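Local atomic coordinates of multiheme cytochrome cf (Carboxydothermus ferrireducens DSM 11255, PDB entry 6QVM), a protein that probably passes electrons through eleven c-type hemes from the S-layer, in which it is inserted, to insoluble extracellular Fe(III). Residues 476-481 with 488-493; 378-383 with 470-475; 241-246 with 347-352. All coordinates share one frame; numbering follows the deposited sequence.

Contact 1: residues 476-481 with 488-493. With HEC (heme c), chain L; PO4 (phosphate ion), chain T.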
loop_
_atom_site.group_PDB
_atom_site.type_symbol
_atom_site.label_atom_id
_atom_site.label_comp_id
_atom_site.label_asym_id
_atom_site.label_seq_id
_atom_site.Cartn_x
_atom_site.Cartn_y
_atom_site.Cartn_z
ATOM N N CYS A 476 -10.727 2.400 -5.453
ATOM C CA CYS A 476 -10.292 2.949 -6.728
ATOM C C CYS A 476 -8.781 2.980 -6.903
ATOM O O CYS A 476 -8.307 2.902 -8.037
ATOM C CB CYS A 476 -10.839 4.370 -6.907
ATOM S SG CYS A 476 -12.646 4.552 -6.740
ATOM N N HIS A 477 -8.011 3.088 -5.821
ATOM C CA HIS A 477 -6.560 3.198 -5.895
ATOM C C HIS A 477 -5.902 1.940 -5.353
ATOM O O HIS A 477 -6.349 1.373 -4.354
ATOM C CB HIS A 477 -6.045 4.398 -5.095
ATOM C CG HIS A 477 -6.566 5.717 -5.563
ATOM N ND1 HIS A 477 -5.953 6.453 -6.556
ATOM C CD2 HIS A 477 -7.631 6.447 -5.156
ATOM C CE1 HIS A 477 -6.627 7.573 -6.748
ATOM N NE2 HIS A 477 -7.649 7.594 -5.912
ATOM N N SER A 478 -4.843 1.509 -6.007
ATOM C CA SER A 478 -4.010 0.479 -5.412
ATOM C C SER A 478 -2.991 1.127 -4.483
ATOM O O SER A 478 -2.359 2.118 -4.865
ATOM C CB SER A 478 -3.289 -0.320 -6.482
ATOM O OG SER A 478 -2.314 -1.167 -5.896
ATOM N N PRO A 479 -2.810 0.610 -3.263
ATOM C CA PRO A 479 -1.779 1.164 -2.378
ATOM C C PRO A 479 -0.382 0.646 -2.674
ATOM O O PRO A 479 0.582 1.131 -2.069
ATOM C CB PRO A 479 -2.241 0.710 -0.990
ATOM C CG PRO A 479 -2.885 -0.603 -1.257
ATOM C CD PRO A 479 -3.552 -0.489 -2.615
ATOM N N HIS A 480 -0.246 -0.302 -3.601
ATOM C CA HIS A 480 0.985 -1.058 -3.751
ATOM C C HIS A 480 1.659 -0.907 -5.104
ATOM O O HIS A 480 2.842 -1.245 -5.218
ATOM C CB HIS A 480 0.729 -2.553 -3.509
ATOM C CG HIS A 480 0.290 -2.871 -2.118
ATOM N ND1 HIS A 480 -0.697 -3.792 -1.847
ATOM C CD2 HIS A 480 0.704 -2.396 -0.919
ATOM C CE1 HIS A 480 -0.868 -3.879 -0.540
ATOM N NE2 HIS A 480 -0.032 -3.039 0.046
ATOM N N SER A 481 0.961 -0.424 -6.125
ATOM C CA SER A 481 1.582 -0.401 -7.440
ATOM C C SER A 481 0.856 0.580 -8.345
ATOM O O SER A 481 -0.311 0.919 -8.124
ATOM C CB SER A 481 1.586 -1.799 -8.075
ATOM O OG SER A 481 0.270 -2.229 -8.361
ATOM N N GLN A 488 -2.101 5.643 -9.510
ATOM C CA GLN A 488 -2.239 4.292 -8.969
ATOM C C GLN A 488 -3.680 3.797 -9.047
ATOM O O GLN A 488 -4.121 3.006 -8.209
ATOM C CB GLN A 488 -1.702 4.212 -7.535
ATOM C CG GLN A 488 -0.200 4.486 -7.442
ATOM C CD GLN A 488 0.334 4.453 -6.026
ATOM O OE1 GLN A 488 1.176 5.268 -5.655
ATOM N NE2 GLN A 488 -0.142 3.506 -5.230
ATOM N N LEU A 489 -4.415 4.254 -10.058
ATOM C CA LEU A 489 -5.772 3.782 -10.280
ATOM C C LEU A 489 -5.753 2.349 -10.795
ATOM O O LEU A 489 -4.801 1.910 -11.450
ATOM C CB LEU A 489 -6.492 4.693 -11.275
ATOM C CG LEU A 489 -6.757 6.131 -10.824
ATOM C CD1 LEU A 489 -7.192 6.991 -11.997
ATOM C CD2 LEU A 489 -7.814 6.153 -9.729
ATOM N N ARG A 490 -6.823 1.613 -10.491
ATOM C CA ARG A 490 -6.919 0.220 -10.911
ATOM C C ARG A 490 -7.416 0.063 -12.345
ATOM O O ARG A 490 -7.238 -1.008 -12.929
ATOM C CB ARG A 490 -7.841 -0.548 -9.967
ATOM C CG ARG A 490 -7.486 -0.367 -8.501
ATOM C CD ARG A 490 -8.395 -1.169 -7.597
ATOM N NE ARG A 490 -7.962 -1.091 -6.205
ATOM C CZ ARG A 490 -6.995 -1.838 -5.677
ATOM N NH1 ARG A 490 -6.348 -2.721 -6.423
ATOM N NH2 ARG A 490 -6.669 -1.701 -4.401
ATOM N N LYS A 491 -8.036 1.094 -12.916
ATOM C CA LYS A 491 -8.565 1.027 -14.270
ATOM C C LYS A 491 -8.395 2.381 -14.941
ATOM O O LYS A 491 -8.075 3.384 -14.298
ATOM C CB LYS A 491 -10.051 0.638 -14.307
ATOM C CG LYS A 491 -10.410 -0.707 -13.687
ATOM C CD LYS A 491 -11.926 -0.863 -13.634
ATOM C CE LYS A 491 -12.349 -2.043 -12.780
ATOM N NZ LYS A 491 -12.288 -3.336 -13.509
ATOM N N GLU A 492 -8.631 2.393 -16.248
ATOM C CA GLU A 492 -8.766 3.652 -16.962
ATOM C C GLU A 492 -9.919 4.446 -16.347
ATOM O O GLU A 492 -10.952 3.863 -15.999
ATOM C CB GLU A 492 -9.012 3.396 -18.449
ATOM C CG GLU A 492 -8.843 4.609 -19.351
ATOM N N PRO A 493 -9.762 5.763 -16.162
ATOM C CA PRO A 493 -10.764 6.530 -15.391
ATOM C C PRO A 493 -12.215 6.300 -15.790
ATOM O O PRO A 493 -13.052 6.049 -14.912
ATOM C CB PRO A 493 -10.327 7.979 -15.630
ATOM C CG PRO A 493 -8.852 7.880 -15.802
ATOM C CD PRO A 493 -8.600 6.589 -16.533
HETATM FE FE HEC L . -8.624 9.289 -5.573
HETATM C CHA HEC L . -7.063 11.184 -7.964
HETATM C CHB HEC L . -6.094 9.970 -3.382
HETATM C CHC HEC L . -10.426 7.764 -3.049
HETATM C CHD HEC L . -10.730 7.890 -7.893
HETATM N NA HEC L . -6.882 10.348 -5.662
HETATM C C1A HEC L . -6.433 11.082 -6.741
HETATM C C2A HEC L . -5.195 11.731 -6.352
HETATM C C3A HEC L . -4.928 11.392 -5.086
HETATM C C4A HEC L . -5.984 10.519 -4.632
HETATM C CMA HEC L . -3.707 11.855 -4.270
HETATM C CAA HEC L . -4.364 12.674 -7.250
HETATM C CBA HEC L . -5.103 14.015 -7.243
HETATM C CGA HEC L . -4.438 14.997 -8.167
HETATM O O1A HEC L . -3.857 15.976 -7.634
HETATM O O2A HEC L . -4.487 14.813 -9.413
HETATM N NB HEC L . -8.319 8.912 -3.601
HETATM C C1B HEC L . -7.233 9.371 -2.875
HETATM C C2B HEC L . -7.501 9.123 -1.476
HETATM C C3B HEC L . -8.688 8.492 -1.376
HETATM C C4B HEC L . -9.231 8.364 -2.718
HETATM C CMB HEC L . -6.527 9.458 -0.335
HETATM C CAB HEC L . -9.410 8.019 -0.084
HETATM C CBB HEC L . -9.706 9.187 0.897
HETATM N NC HEC L . -10.221 7.988 -5.496
HETATM C C1C HEC L . -10.870 7.576 -4.343
HETATM C C2C HEC L . -12.095 6.890 -4.710
HETATM C C3C HEC L . -12.231 6.989 -6.053
HETATM C C4C HEC L . -11.027 7.640 -6.565
HETATM C CMC HEC L . -13.130 6.352 -3.688
HETATM C CAC HEC L . -13.364 6.411 -6.953
HETATM C CBC HEC L . -14.772 6.945 -6.592
HETATM N ND HEC L . -8.856 9.503 -7.609
HETATM C C1D HEC L . -9.812 8.817 -8.357
HETATM C C2D HEC L . -9.676 9.217 -9.733
HETATM C C3D HEC L . -8.539 10.241 -9.758
HETATM C C4D HEC L . -8.094 10.369 -8.391
HETATM C CMD HEC L . -10.513 8.716 -10.924
HETATM C CAD HEC L . -8.012 10.993 -10.993
HETATM C CBD HEC L . -8.586 12.407 -10.911
HETATM C CGD HEC L . -8.278 13.185 -12.166
HETATM O O1D HEC L . -8.099 14.429 -12.058
HETATM O O2D HEC L . -8.205 12.566 -13.263
HETATM P P PO4 T . -2.927 -4.398 -5.179
HETATM O O1 PO4 T . -1.910 -3.929 -6.198
HETATM O O2 PO4 T . -3.961 -5.269 -5.853
HETATM O O3 PO4 T . -2.235 -5.195 -4.098
HETATM O O4 PO4 T . -3.632 -3.223 -4.545
HETATM O O HOH W 1 2.393 3.218 -3.101
#
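R490 folds back across the H477-S478 peptide and offers the edge of its guanidinium to a phosphate ion that S478 and H480 also hold. Its chain runs extended from CG to NE, and S478 CA lies 3.6 Å above one face of the R490 guanidinium. The hold of R490 on the ion is weak, with NH1 3.3 Å from PO4 O4; its stronger bond goes from NE to the carbonyl of V474. A leucine in its place would probably leave that carbonyl without its donor and the phosphate with one positive partner fewer. H480 meets the ion in the plane of its ring, ND1 pointing at PO4 O3 over 3.1 Å in a nearly straight bond (173°), while its NE2 binds the iron of a further heme, opposite H355. S478 OG, turned anti to the backbone N (chi1 170°), lies 2.8 Å from both phosphate O1 and O4, and also accepts from H480 N in an ST turn. K483 adds a further bond to this ion, which probably came from the crystallisation liquor.

The two limbs of this one loop are laced by backbone bonds from S478 N to Q488 O and from R490 N to C476 O, a single bridge centred on H477 and L489. Q488 suits its place because its amide can donate: NE2 reaches S478 O at 2.6 Å, though the bond is bent. L489 brings a methyl, CD2, over one face of the H477 ring, 3.5 Å from CE1 of H477. ND1 of this ring donates to K487 O, helping fix its rotation while NE2 binds the iron of the chain L heme, whose other axial ligand is H559. C476, thioether-linked to that heme, and H477 form the end of a CXXCH heme c binding motif.

Contact 2: residues 378-383 with 470-475. With HEC (heme c), chain J.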
loop_
_atom_site.group_PDB
_atom_site.type_symbol
_atom_site.label_atom_id
_atom_site.label_comp_id
_atom_site.label_asym_id
_atom_site.label_seq_id
_atom_site.Cartn_x
_atom_site.Cartn_y
_atom_site.Cartn_z
ATOM N N ALA A 378 -8.199 -1.281 5.127
ATOM C CA ALA A 378 -8.801 -0.799 3.892
ATOM C C ALA A 378 -9.676 0.428 4.105
ATOM O O ALA A 378 -10.128 1.020 3.119
ATOM C CB ALA A 378 -9.619 -1.915 3.239
ATOM N N ALA A 379 -9.918 0.819 5.354
ATOM C CA ALA A 379 -10.682 2.025 5.627
ATOM C C ALA A 379 -9.913 3.253 5.159
ATOM O O ALA A 379 -8.681 3.292 5.194
ATOM C CB ALA A 379 -10.992 2.140 7.119
ATOM N N SER A 380 -10.662 4.263 4.714
ATOM C CA SER A 380 -10.046 5.469 4.172
ATOM C C SER A 380 -9.175 6.185 5.190
ATOM O O SER A 380 -8.300 6.962 4.798
ATOM C CB SER A 380 -11.124 6.422 3.663
ATOM O OG SER A 380 -11.846 5.838 2.596
ATOM N N ALA A 381 -9.397 5.944 6.484
ATOM C CA ALA A 381 -8.602 6.610 7.509
ATOM C C ALA A 381 -7.129 6.242 7.407
ATOM O O ALA A 381 -6.267 7.003 7.857
ATOM C CB ALA A 381 -9.141 6.263 8.896
ATOM N N THR A 382 -6.824 5.073 6.833
ATOM C CA THR A 382 -5.431 4.693 6.618
ATOM C C THR A 382 -4.715 5.720 5.748
ATOM O O THR A 382 -3.534 6.021 5.962
ATOM C CB THR A 382 -5.366 3.304 5.987
ATOM O OG1 THR A 382 -5.930 2.348 6.893
ATOM C CG2 THR A 382 -3.932 2.909 5.668
ATOM N N CYS A 383 -5.431 6.301 4.788
ATOM C CA CYS A 383 -4.861 7.283 3.874
ATOM C C CYS A 383 -5.127 8.723 4.288
ATOM O O CYS A 383 -4.311 9.606 3.995
ATOM C CB CYS A 383 -5.415 7.074 2.461
ATOM S SG CYS A 383 -5.677 5.345 2.011
ATOM N N GLY A 470 -17.966 0.994 3.335
ATOM C CA GLY A 470 -18.473 1.513 2.080
ATOM C C GLY A 470 -17.367 1.550 1.051
ATOM O O GLY A 470 -16.453 0.721 1.058
ATOM N N ILE A 471 -17.436 2.520 0.157
ATOM C CA ILE A 471 -16.362 2.723 -0.807
ATOM C C ILE A 471 -15.242 3.504 -0.133
ATOM O O ILE A 471 -15.489 4.475 0.590
ATOM C CB ILE A 471 -16.895 3.449 -2.054
ATOM C CG1 ILE A 471 -17.939 2.585 -2.766
ATOM C CG2 ILE A 471 -15.757 3.815 -2.990
ATOM C CD1 ILE A 471 -18.755 3.344 -3.786
ATOM N N THR A 472 -14.002 3.071 -0.345
ATOM C CA THR A 472 -12.843 3.678 0.291
ATOM C C THR A 472 -11.783 3.969 -0.761
ATOM O O THR A 472 -11.968 3.697 -1.950
ATOM C CB THR A 472 -12.254 2.775 1.378
ATOM O OG1 THR A 472 -11.814 1.543 0.792
ATOM C CG2 THR A 472 -13.298 2.479 2.449
ATOM N N CYS A 473 -10.659 4.533 -0.303
ATOM C CA CYS A 473 -9.576 4.906 -1.214
ATOM C C CYS A 473 -9.149 3.727 -2.074
ATOM O O CYS A 473 -9.030 3.844 -3.300
ATOM C CB CYS A 473 -8.372 5.426 -0.425
ATOM S SG CYS A 473 -8.721 6.672 0.812
ATOM N N VAL A 474 -8.927 2.571 -1.441
ATOM C CA VAL A 474 -8.423 1.399 -2.152
ATOM C C VAL A 474 -9.495 0.698 -2.965
ATOM O O VAL A 474 -9.199 -0.308 -3.624
ATOM C CB VAL A 474 -7.754 0.416 -1.172
ATOM C CG1 VAL A 474 -6.580 1.097 -0.493
ATOM C CG2 VAL A 474 -8.752 -0.076 -0.145
ATOM N N THR A 475 -10.733 1.192 -2.947
ATOM C CA THR A 475 -11.701 0.756 -3.945
ATOM C C THR A 475 -11.259 1.187 -5.338
ATOM O O THR A 475 -11.380 0.426 -6.305
ATOM C CB THR A 475 -13.085 1.321 -3.631
ATOM O OG1 THR A 475 -13.501 0.899 -2.326
ATOM C CG2 THR A 475 -14.096 0.849 -4.655
HETATM FE FE HEC J . -0.498 8.851 -0.477
HETATM C CHA HEC J . 1.046 10.315 -3.133
HETATM C CHB HEC J . -2.869 7.517 -2.603
HETATM C CHC HEC J . -1.730 6.924 2.094
HETATM C CHD HEC J . 1.470 10.596 1.765
HETATM N NA HEC J . -0.846 8.890 -2.485
HETATM C C1A HEC J . -0.105 9.607 -3.402
HETATM C C2A HEC J . -0.745 9.487 -4.697
HETATM C C3A HEC J . -1.829 8.718 -4.550
HETATM C C4A HEC J . -1.915 8.335 -3.158
HETATM C CMA HEC J . -2.816 8.330 -5.668
HETATM C CAA HEC J . -0.253 10.144 -6.004
HETATM C CBA HEC J . 0.624 9.154 -6.763
HETATM C CGA HEC J . 0.976 9.752 -8.099
HETATM O O1A HEC J . 1.230 10.987 -8.173
HETATM O O2A HEC J . 1.008 8.983 -9.094
HETATM N NB HEC J . -2.021 7.485 -0.287
HETATM C C1B HEC J . -2.842 7.039 -1.308
HETATM C C2B HEC J . -3.680 5.985 -0.784
HETATM C C3B HEC J . -3.376 5.822 0.521
HETATM C C4B HEC J . -2.319 6.764 0.854
HETATM C CMB HEC J . -4.753 5.254 -1.624
HETATM C CAB HEC J . -4.015 4.817 1.513
HETATM C CBB HEC J . -3.865 3.344 1.054
HETATM N NC HEC J . -0.227 8.823 1.556
HETATM C C1C HEC J . -0.773 7.878 2.415
HETATM C C2C HEC J . -0.191 8.073 3.735
HETATM C C3C HEC J . 0.747 9.046 3.640
HETATM C C4C HEC J . 0.704 9.560 2.272
HETATM C CMC HEC J . -0.488 7.183 4.968
HETATM C CAC HEC J . 1.644 9.636 4.771
HETATM C CBC HEC J . 2.554 8.590 5.462
HETATM N ND HEC J . 1.017 10.238 -0.654
HETATM C C1D HEC J . 1.693 10.828 0.418
HETATM C C2D HEC J . 2.668 11.750 -0.114
HETATM C C3D HEC J . 2.530 11.658 -1.637
HETATM C C4D HEC J . 1.486 10.695 -1.883
HETATM C CMD HEC J . 3.646 12.643 0.673
HETATM C CAD HEC J . 3.354 12.410 -2.694
HETATM C CBD HEC J . 4.452 11.430 -3.119
HETATM C CGD HEC J . 5.463 12.068 -4.037
HETATM O O1D HEC J . 5.104 13.078 -4.698
HETATM O O2D HEC J . 6.615 11.560 -4.111
HETATM O O HOH W 2 -8.714 3.009 1.611
#
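T472 and S380 face each other across the two turns, each hydroxyl directed at the opposite segment. T472 OG1 sits between the backbone N and the carbonyl carbon (chi1 62°), from which it donates to A378 O over 2.9 Å, tilted about 20° from the carbonyl plane. A378 O gains a second donor in a water that also accepts from V474 N, so this buried oxygen is gripped twice. S380 OG comes against the backbone of the other turn, 3.3 Å from T472 CA, and takes only a weak bond from C473 N; its stronger partner is the hydroxyl of Y397. A small hydroxyl residue fits here, close to the T472 main chain.

Beside this polar pair, nearer the hemes, the side chains turn apolar. C383 and C473 point toward one another until their sulfurs stand 3.5 Å apart, a van der Waals meeting and no disulfide, because each is spent in a thioether bond to a different heme. V474 spreads its two branches: CG2 packs on A378 CB at 3.9 Å, while CG1 approaches CBB of the chain J heme. The small side chain of A378 probably helps its carbonyl come within reach of T472.

T472 N is bonded in turn to T475 OG1 over 3.0 Å, almost straight (174°), which probably helps secure the start of the short, weakly bonded helix 473-476. Each segment thus brings the first cysteine of a CXXCH motif at the beginning of a short helix, and the pairing sets two such motifs side by side, as is characteristic of multiheme c-type cytochromes.

Contact 3: residues 241-246 with 347-352. With HEC (heme c), chain J.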
loop_
_atom_site.group_PDB
_atom_site.type_symbol
_atom_site.label_atom_id
_atom_site.label_comp_id
_atom_site.label_asym_id
_atom_site.label_seq_id
_atom_site.Cartn_x
_atom_site.Cartn_y
_atom_site.Cartn_z
ATOM N N THR A 241 6.518 3.181 -6.975
ATOM C CA THR A 241 5.497 4.171 -6.671
ATOM C C THR A 241 6.136 5.378 -5.987
ATOM O O THR A 241 7.260 5.317 -5.480
ATOM C CB THR A 241 4.392 3.575 -5.795
ATOM O OG1 THR A 241 4.925 3.215 -4.514
ATOM C CG2 THR A 241 3.794 2.333 -6.454
ATOM N N TRP A 242 5.409 6.496 -5.989
ATOM C CA TRP A 242 5.993 7.745 -5.511
ATOM C C TRP A 242 6.091 7.791 -3.991
ATOM O O TRP A 242 6.965 8.481 -3.454
ATOM C CB TRP A 242 5.192 8.930 -6.050
ATOM C CG TRP A 242 5.511 9.187 -7.489
ATOM C CD1 TRP A 242 4.745 8.869 -8.577
ATOM C CD2 TRP A 242 6.707 9.789 -8.001
ATOM N NE1 TRP A 242 5.388 9.249 -9.731
ATOM C CE2 TRP A 242 6.595 9.811 -9.405
ATOM C CE3 TRP A 242 7.858 10.322 -7.406
ATOM C CZ2 TRP A 242 7.590 10.340 -10.223
ATOM C CZ3 TRP A 242 8.848 10.841 -8.220
ATOM C CH2 TRP A 242 8.709 10.846 -9.613
ATOM N N HIS A 243 5.223 7.057 -3.290
ATOM C CA HIS A 243 5.182 7.040 -1.830
ATOM C C HIS A 243 6.568 6.807 -1.227
ATOM O O HIS A 243 7.050 7.666 -0.476
ATOM C CB HIS A 243 4.191 5.983 -1.323
ATOM C CG HIS A 243 2.787 6.476 -1.193
ATOM N ND1 HIS A 243 1.694 5.690 -1.492
ATOM C CD2 HIS A 243 2.294 7.673 -0.798
ATOM C CE1 HIS A 243 0.588 6.381 -1.281
ATOM N NE2 HIS A 243 0.924 7.588 -0.860
ATOM N N PRO A 244 7.261 5.702 -1.534
ATOM C CA PRO A 244 8.569 5.481 -0.898
ATOM C C PRO A 244 9.676 6.377 -1.428
ATOM O O PRO A 244 10.771 6.374 -0.852
ATOM C CB PRO A 244 8.859 4.009 -1.204
ATOM C CG PRO A 244 8.198 3.787 -2.508
ATOM C CD PRO A 244 6.934 4.604 -2.466
ATOM N N ASN A 245 9.428 7.153 -2.484
ATOM C CA ASN A 245 10.445 7.997 -3.097
ATOM C C ASN A 245 10.280 9.479 -2.774
ATOM O O ASN A 245 10.943 10.315 -3.395
ATOM C CB ASN A 245 10.445 7.796 -4.617
ATOM C CG ASN A 245 10.929 6.414 -5.025
ATOM O OD1 ASN A 245 12.100 6.076 -4.843
ATOM N ND2 ASN A 245 10.032 5.611 -5.581
ATOM N N MET A 246 9.417 9.825 -1.817
ATOM C CA MET A 246 9.115 11.232 -1.560
ATOM C C MET A 246 10.343 12.014 -1.101
ATOM O O MET A 246 10.474 13.204 -1.419
ATOM C CB MET A 246 7.998 11.340 -0.520
ATOM C CG MET A 246 7.629 12.760 -0.114
ATOM S SD MET A 246 6.820 13.694 -1.428
ATOM C CE MET A 246 6.233 15.125 -0.527
ATOM N N PRO A 347 13.148 7.511 5.096
ATOM C CA PRO A 347 12.639 8.624 4.288
ATOM C C PRO A 347 11.605 8.113 3.300
ATOM O O PRO A 347 11.769 7.045 2.707
ATOM C CB PRO A 347 13.891 9.154 3.580
ATOM C CG PRO A 347 14.797 7.974 3.516
ATOM C CD PRO A 347 14.553 7.192 4.780
ATOM N N GLY A 348 10.528 8.876 3.132
ATOM C CA GLY A 348 9.455 8.454 2.255
ATOM C C GLY A 348 8.389 7.672 2.985
ATOM O O GLY A 348 8.481 7.371 4.181
ATOM N N ILE A 349 7.337 7.342 2.240
ATOM C CA ILE A 349 6.193 6.613 2.779
ATOM C C ILE A 349 6.426 5.135 2.482
ATOM O O ILE A 349 6.214 4.673 1.361
ATOM C CB ILE A 349 4.868 7.112 2.191
ATOM C CG1 ILE A 349 4.614 8.566 2.589
ATOM C CG2 ILE A 349 3.714 6.228 2.624
ATOM C CD1 ILE A 349 5.203 9.581 1.648
ATOM N N GLY A 350 6.892 4.399 3.492
ATOM C CA GLY A 350 7.157 2.985 3.346
ATOM C C GLY A 350 5.954 2.128 3.697
ATOM O O GLY A 350 4.873 2.621 4.021
ATOM N N CYS A 351 6.171 0.811 3.638
ATOM C CA CYS A 351 5.107 -0.137 3.953
ATOM C C CYS A 351 4.486 0.156 5.306
ATOM O O CYS A 351 3.260 0.124 5.462
ATOM C CB CYS A 351 5.643 -1.569 3.937
ATOM S SG CYS A 351 6.789 -1.942 2.605
ATOM N N GLU A 352 5.321 0.453 6.296
ATOM C CA GLU A 352 4.851 0.596 7.664
ATOM C C GLU A 352 4.136 1.911 7.916
ATOM O O GLU A 352 3.593 2.098 9.011
ATOM C CB GLU A 352 6.033 0.433 8.613
ATOM C CG GLU A 352 6.631 -0.973 8.566
ATOM C CD GLU A 352 8.033 -1.046 9.153
ATOM O OE1 GLU A 352 8.194 -1.633 10.252
ATOM O OE2 GLU A 352 8.965 -0.501 8.517
HETATM FE FE HEC J . -0.498 8.851 -0.477
HETATM C CHA HEC J . 1.046 10.315 -3.133
HETATM C CHB HEC J . -2.869 7.517 -2.603
HETATM C CHC HEC J . -1.730 6.924 2.094
HETATM C CHD HEC J . 1.470 10.596 1.765
HETATM N NA HEC J . -0.846 8.890 -2.485
HETATM C C1A HEC J . -0.105 9.607 -3.402
HETATM C C2A HEC J . -0.745 9.487 -4.697
HETATM C C3A HEC J . -1.829 8.718 -4.550
HETATM C C4A HEC J . -1.915 8.335 -3.158
HETATM C CMA HEC J . -2.816 8.330 -5.668
HETATM C CAA HEC J . -0.253 10.144 -6.004
HETATM C CBA HEC J . 0.624 9.154 -6.763
HETATM C CGA HEC J . 0.976 9.752 -8.099
HETATM O O1A HEC J . 1.230 10.987 -8.173
HETATM O O2A HEC J . 1.008 8.983 -9.094
HETATM N NB HEC J . -2.021 7.485 -0.287
HETATM C C1B HEC J . -2.842 7.039 -1.308
HETATM C C2B HEC J . -3.680 5.985 -0.784
HETATM C C3B HEC J . -3.376 5.822 0.521
HETATM C C4B HEC J . -2.319 6.764 0.854
HETATM C CMB HEC J . -4.753 5.254 -1.624
HETATM C CAB HEC J . -4.015 4.817 1.513
HETATM C CBB HEC J . -3.865 3.344 1.054
HETATM N NC HEC J . -0.227 8.823 1.556
HETATM C C1C HEC J . -0.773 7.878 2.415
HETATM C C2C HEC J . -0.191 8.073 3.735
HETATM C C3C HEC J . 0.747 9.046 3.640
HETATM C C4C HEC J . 0.704 9.560 2.272
HETATM C CMC HEC J . -0.488 7.183 4.968
HETATM C CAC HEC J . 1.644 9.636 4.771
HETATM C CBC HEC J . 2.554 8.590 5.462
HETATM N ND HEC J . 1.017 10.238 -0.654
HETATM C C1D HEC J . 1.693 10.828 0.418
HETATM C C2D HEC J . 2.668 11.750 -0.114
HETATM C C3D HEC J . 2.530 11.658 -1.637
HETATM C C4D HEC J . 1.486 10.695 -1.883
HETATM C CMD HEC J . 3.646 12.643 0.673
HETATM C CAD HEC J . 3.354 12.410 -2.694
HETATM C CBD HEC J . 4.452 11.430 -3.119
HETATM C CGD HEC J . 5.463 12.068 -4.037
HETATM O O1D HEC J . 5.104 13.078 -4.698
HETATM O O2D HEC J . 6.615 11.560 -4.111
#
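I349, which gives up the most surface here, lies obliquely across H243 and is tied to it through the backbone. I349 N donates to H243 O over 2.8 Å in a fairly straight bond (164°), although the donor sits well above the carbonyl plane. The side chain then divides its branches between protein and heme. CG2, anti to the backbone N, comes to 3.9 Å from CG of the H243 ring, while CG1 packs on the heme vinyl-derived carbon CBC at 3.5 Å. CD1 completes the fit by touching M246 CB at 4.0 Å, so a branched aliphatic residue is well suited to fill the corner between the histidine, the methionine and the porphyrin.

H243 is the residue around which this corner is built. Its NE2 binds the heme iron at 1.9 Å, with H387 as the other axial ligand, and the I349 side chain lies beside its CB and CG.

P244 follows in the short 3-10 turn, its CB 3.7 Å from I349 O. Its ring nitrogen lies close to the same oxygen but carries no hydrogen to give. G348 passes so near P244 that the two CA atoms are 4.4 Å apart; a side chain there would collide with P244 O, and the backbone angles of G348 also call for glycine. M246 bends at chi2 to lay its sulfur against a heme propionate.

Together these residues make one side of a bis-histidine heme c site, in which a histidine remote from the CXXCH motif supplies the second iron ligand.

Followed from the N terminus, contact 3 closes first: 241-246 meets 347-352 round about a hundred residues that include the five-stranded antiparallel sheet. Contact 2 spans 86 residues between helices 381-384 and 473-476, and contact 1 closes a short loop immediately afterwards. The three follow in series; none nests or crosses. R490 of contact 1 reaches V474 of contact 2, and T241 of contact 3 packs on Q488 and S481. Contacts 2 and 3 do not touch but share the chain J heme, bound by C383 and H243. Its FE lies 9.6 Å from FE of the chain L heme, held by C473 of contact 2 and by C476 and H477 of contact 1, consistent with electron passage between them.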